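Side-chain contacts in uncharacterized protein SCO6318 (Streptomyces coelicolor A3, PDB 2QZ7), which is of unknown function but belongs to the TerD family, related to tellurite-resistance proteins, and binds sodium ions: residues V109-H114 with K120-V125; R173-D178 with A183-S188. One frame throughout, in Å; residues are numbered along the deposited sequence.

Both segments of contact 1 precede those of contact 2 in the sequence, and both contacts reach the same five-stranded antiparallel sheet, in which strands 104-113 and 166-175 are separated by strand 152-160. Contact 1 joins strand 104-113 to the loop that follows it, on the way to strand 129-134 of the other sheet; contact 2 joins the edge strand 166-175 to residues 183-188, which run from helix 179-185 into a type I turn. Their centres lie about 11 Å apart, and they touch where CE of selenomethionine Met186 packs 3.5 Å from Gly110 N. A sodium-binding loop and helix 179-185 thus pack on strand 104-113 from opposite faces: Val111 and Ile113 point to the loop, Ala112 to the helix.

Contact 1: residues V109-H114 with K120-V125; sequences VGVAIH and KTFDDV. With NA (sodium ion), chain E; EDO (1,2-ethanediol), chain F.
Ile113 and Phe122 meet in a CH-pi contact that packs the end of strand 104-113, in an antiparallel sheet of the TerD domain, against the sodium-binding loop that follows it. Followed outward, Ile113 first has CB beside Lys120 O. Its CG2 branch lies 3.6 Å from Lys120 CD, where the two side chains cross at about a right angle. The other branch runs through CG1, anti to the carbonyl carbon, and the extended chi2 of 164° sets CD1 against the loop. That methyl stands 3.8 Å from the centroid of the Phe122 ring and only 8° off the ring normal, so it sits over the middle of one face; it also presses on the loop backbone, 3.3 Å from Thr121 C. The rim of the same ring is used by Val111, whose O lies in the ring plane, 3.5 Å from Phe122 CZ, while Val111 CG1 packs against Phe122 CE1. Phe144 stacks with the ring as well.

Within the loop, Thr121 N donates to Asp124 OD2 in a nearly straight bond of 2.7 Å (171°), reaching the anti side of the carboxylate. The residue whose ring packs on the strand also turns its carbonyl to the metal: sodium is bound by Phe122 O at 2.1 Å and Val125 O at 2.4 Å, with Thr128 OG1 and a water completing the observed ligands.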
# COMPACT_ATOMS: atom_id res chain seq x y z
N VAL A 109 0.55 3.81 2.40
CA VAL A 109 0.34 2.77 1.38
C VAL A 109 0.60 1.42 2.02
O VAL A 109 1.45 1.30 2.89
CB VAL A 109 1.21 3.03 0.11
CG1 VAL A 109 2.64 3.01 0.45
CG2 VAL A 109 0.91 1.99 -1.00
N GLY A 110 -0.19 0.43 1.62
CA GLY A 110 -0.08 -0.92 2.14
C GLY A 110 -0.53 -1.94 1.10
O GLY A 110 -0.76 -1.61 -0.09
N VAL A 111 -0.61 -3.18 1.54
CA VAL A 111 -0.96 -4.29 0.69
C VAL A 111 -1.99 -5.11 1.44
O VAL A 111 -1.82 -5.45 2.62
CB VAL A 111 0.29 -5.12 0.28
CG1 VAL A 111 -0.11 -6.43 -0.45
CG2 VAL A 111 1.25 -4.29 -0.62
N ALA A 112 -3.07 -5.43 0.75
CA ALA A 112 -4.14 -6.25 1.32
C ALA A 112 -4.37 -7.56 0.54
O ALA A 112 -4.34 -7.56 -0.69
CB ALA A 112 -5.45 -5.45 1.42
N ILE A 113 -4.61 -8.64 1.27
CA ILE A 113 -4.96 -9.93 0.66
C ILE A 113 -6.47 -10.09 0.70
O ILE A 113 -7.08 -9.90 1.75
CB ILE A 113 -4.27 -11.13 1.40
CG1 ILE A 113 -2.75 -10.87 1.49
CG2 ILE A 113 -4.56 -12.46 0.70
CD1 ILE A 113 -2.05 -11.77 2.52
N HIS A 114 -7.08 -10.44 -0.43
CA HIS A 114 -8.51 -10.80 -0.43
C HIS A 114 -8.84 -12.03 0.40
O HIS A 114 -8.08 -13.02 0.43
CB HIS A 114 -9.10 -10.84 -1.84
CG HIS A 114 -9.14 -9.47 -2.47
ND1 HIS A 114 -10.31 -8.83 -2.77
CD2 HIS A 114 -8.15 -8.62 -2.80
CE1 HIS A 114 -10.04 -7.65 -3.29
NE2 HIS A 114 -8.74 -7.49 -3.31
N LYS A 120 -6.71 -15.75 4.82
CA LYS A 120 -5.44 -15.88 4.10
C LYS A 120 -4.42 -14.79 4.48
O LYS A 120 -4.72 -13.60 4.43
CB LYS A 120 -5.71 -15.91 2.60
CG LYS A 120 -4.54 -16.26 1.70
CD LYS A 120 -4.86 -15.97 0.23
CE LYS A 120 -5.73 -17.10 -0.37
NZ LYS A 120 -6.09 -16.83 -1.82
N THR A 121 -3.22 -15.22 4.87
CA THR A 121 -2.20 -14.29 5.36
C THR A 121 -1.00 -14.26 4.38
O THR A 121 -0.96 -15.02 3.42
CB THR A 121 -1.71 -14.71 6.75
OG1 THR A 121 -0.97 -15.92 6.63
CG2 THR A 121 -2.90 -14.93 7.73
N PHE A 122 -0.03 -13.38 4.65
CA PHE A 122 1.18 -13.25 3.84
C PHE A 122 2.02 -14.51 3.85
O PHE A 122 2.75 -14.78 2.87
CB PHE A 122 2.00 -12.02 4.29
CG PHE A 122 1.40 -10.71 3.87
CD1 PHE A 122 1.59 -10.22 2.58
CD2 PHE A 122 0.62 -9.97 4.76
CE1 PHE A 122 1.00 -9.01 2.18
CE2 PHE A 122 0.03 -8.78 4.40
CZ PHE A 122 0.23 -8.27 3.09
N ASP A 123 1.92 -15.27 4.94
CA ASP A 123 2.61 -16.57 5.10
C ASP A 123 2.04 -17.66 4.20
O ASP A 123 2.77 -18.57 3.83
CB ASP A 123 2.57 -17.05 6.56
CG ASP A 123 3.67 -18.05 6.85
OD1 ASP A 123 4.85 -17.73 6.55
OD2 ASP A 123 3.37 -19.17 7.35
N ASP A 124 0.75 -17.55 3.87
CA ASP A 124 0.07 -18.45 2.91
C ASP A 124 0.40 -18.21 1.43
O ASP A 124 -0.02 -18.99 0.57
CB ASP A 124 -1.45 -18.33 3.08
CG ASP A 124 -1.91 -18.62 4.50
OD1 ASP A 124 -1.44 -19.62 5.10
OD2 ASP A 124 -2.75 -17.87 5.02
N VAL A 125 1.14 -17.14 1.11
CA VAL A 125 1.35 -16.74 -0.29
C VAL A 125 2.86 -16.62 -0.56
O VAL A 125 3.56 -15.83 0.11
CB VAL A 125 0.64 -15.37 -0.65
CG1 VAL A 125 0.73 -15.08 -2.17
CG2 VAL A 125 -0.82 -15.34 -0.18
NA NA E . 4.61 -14.58 1.83
C1 EDO F . -13.14 -9.27 -0.72
O1 EDO F . -12.97 -9.46 -2.13
C2 EDO F . -11.96 -9.97 -0.12
O2 EDO F . -11.99 -9.89 1.28
O HOH W 1 5.50 -13.59 3.58

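Contact 2: residues R173-D178 with A183-S188; sequences RGFDSD and ATEMGS
The side chains of Phe175 and Glu185 lie alongside each other, pointing opposite ways, with ring and carboxylate planes 40° apart. The carboxylate meets the ring at its edge, Glu185 OE2 lying 3.4 Å from Phe175 CD1, and Glu185 CG packs beside Phe175 CD1 and CE1. Beyond CG the glutamate is extended, which carries OE2 on to Ser177. There Ser177 OG donates a 2.6 Å hydrogen bond to Glu185 OE2, approaching from above the carboxylate plane, 36° out of it. A water bridges OE2 to Asp176 N, so two donors hold this oxygen.

At the other end of the ring, Phe175 CZ lies 3.4 Å above the plane of the Arg173 guanidinium, off its centre. The extended arginine sends NH1 to Ser188 O, a 3.2 Å bond at an N-H...O angle of 153°. Ser188 belongs to a type I turn from Glu185, whose O accepts hydrogen bonds from both Ser188 N and Ser188 OG, the latter at 2.7 Å on a lone pair in the carbonyl plane.

Strand 166-175 is thereby tied to the segment 183-188. Phe182 of helix 179-185 meets Phe175 edge-to-face, while the selenomethionine side chain of Met186 reaches across to strands 152-160 and 44-52 of the same sheet.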
# COMPACT_ATOMS: atom_id res chain seq x y z
N ARG A 173 3.31 -2.70 9.28
CA ARG A 173 2.47 -3.03 10.44
C ARG A 173 1.38 -3.96 9.94
O ARG A 173 0.74 -3.68 8.92
CB ARG A 173 1.87 -1.75 11.02
CG ARG A 173 0.86 -1.90 12.20
CD ARG A 173 0.24 -0.50 12.50
NE ARG A 173 -0.98 -0.49 13.32
CZ ARG A 173 -1.90 0.49 13.32
NH1 ARG A 173 -1.76 1.55 12.51
NH2 ARG A 173 -2.97 0.43 14.12
N GLY A 174 1.16 -5.07 10.64
CA GLY A 174 0.15 -6.03 10.22
C GLY A 174 -1.26 -5.72 10.72
O GLY A 174 -1.43 -5.14 11.78
N PHE A 175 -2.27 -6.16 9.96
CA PHE A 175 -3.69 -6.00 10.31
C PHE A 175 -4.43 -7.30 10.01
O PHE A 175 -3.89 -8.19 9.32
CB PHE A 175 -4.30 -4.91 9.42
CG PHE A 175 -3.82 -3.52 9.73
CD1 PHE A 175 -4.66 -2.63 10.39
CD2 PHE A 175 -2.54 -3.11 9.37
CE1 PHE A 175 -4.22 -1.31 10.68
CE2 PHE A 175 -2.07 -1.81 9.65
CZ PHE A 175 -2.93 -0.91 10.29
N ASP A 176 -5.69 -7.40 10.46
CA ASP A 176 -6.44 -8.67 10.37
C ASP A 176 -7.71 -8.56 9.54
O ASP A 176 -8.51 -9.49 9.46
CB ASP A 176 -6.79 -9.16 11.77
CG ASP A 176 -5.57 -9.36 12.64
OD1 ASP A 176 -4.64 -10.12 12.25
OD2 ASP A 176 -5.58 -8.76 13.75
N SER A 177 -7.88 -7.42 8.90
CA SER A 177 -9.09 -7.04 8.21
C SER A 177 -9.07 -7.43 6.71
O SER A 177 -8.00 -7.74 6.15
CB SER A 177 -9.30 -5.53 8.40
OG SER A 177 -8.10 -4.79 8.16
N ASP A 178 -10.24 -7.46 6.09
CA ASP A 178 -10.31 -7.59 4.62
C ASP A 178 -9.96 -6.27 3.95
O ASP A 178 -9.79 -5.27 4.64
CB ASP A 178 -11.67 -8.17 4.14
CG ASP A 178 -12.85 -7.22 4.30
OD1 ASP A 178 -12.68 -6.01 4.50
OD2 ASP A 178 -14.00 -7.74 4.21
N ALA A 183 -8.75 -0.45 4.56
CA ALA A 183 -8.60 0.94 4.10
C ALA A 183 -9.13 1.93 5.12
O ALA A 183 -8.56 3.05 5.24
CB ALA A 183 -9.26 1.14 2.69
N THR A 184 -10.20 1.58 5.82
CA THR A 184 -10.75 2.45 6.91
C THR A 184 -9.87 2.61 8.15
O THR A 184 -10.04 3.57 8.93
CB THR A 184 -12.14 1.95 7.41
OG1 THR A 184 -11.96 0.85 8.32
CG2 THR A 184 -13.03 1.52 6.22
N GLU A 185 -8.96 1.67 8.35
CA GLU A 185 -8.20 1.63 9.62
C GLU A 185 -6.70 1.75 9.41
O GLU A 185 -5.98 1.99 10.37
CB GLU A 185 -8.50 0.35 10.42
CG GLU A 185 -8.03 -0.94 9.81
CD GLU A 185 -8.44 -2.16 10.63
OE1 GLU A 185 -9.20 -2.02 11.60
OE2 GLU A 185 -8.01 -3.27 10.30
N MSE A 186 -6.25 1.65 8.14
CA MSE A 186 -4.80 1.64 7.86
C MSE A 186 -4.14 2.97 8.28
O MSE A 186 -2.94 2.98 8.51
CB MSE A 186 -4.50 1.38 6.38
CG MSE A 186 -4.93 2.49 5.47
SE MSE A 186 -4.85 2.00 3.55
CE MSE A 186 -2.97 1.59 3.39
N GLY A 187 -4.90 4.06 8.35
CA GLY A 187 -4.33 5.37 8.73
C GLY A 187 -4.46 5.73 10.19
O GLY A 187 -3.96 6.78 10.64
N SER A 188 -5.11 4.87 10.97
CA SER A 188 -5.34 5.24 12.37
C SER A 188 -4.02 5.21 13.16
O SER A 188 -3.11 4.42 12.85
CB SER A 188 -6.40 4.34 13.02
OG SER A 188 -5.99 2.98 12.90
O HOH W 2 -6.95 -5.26 11.75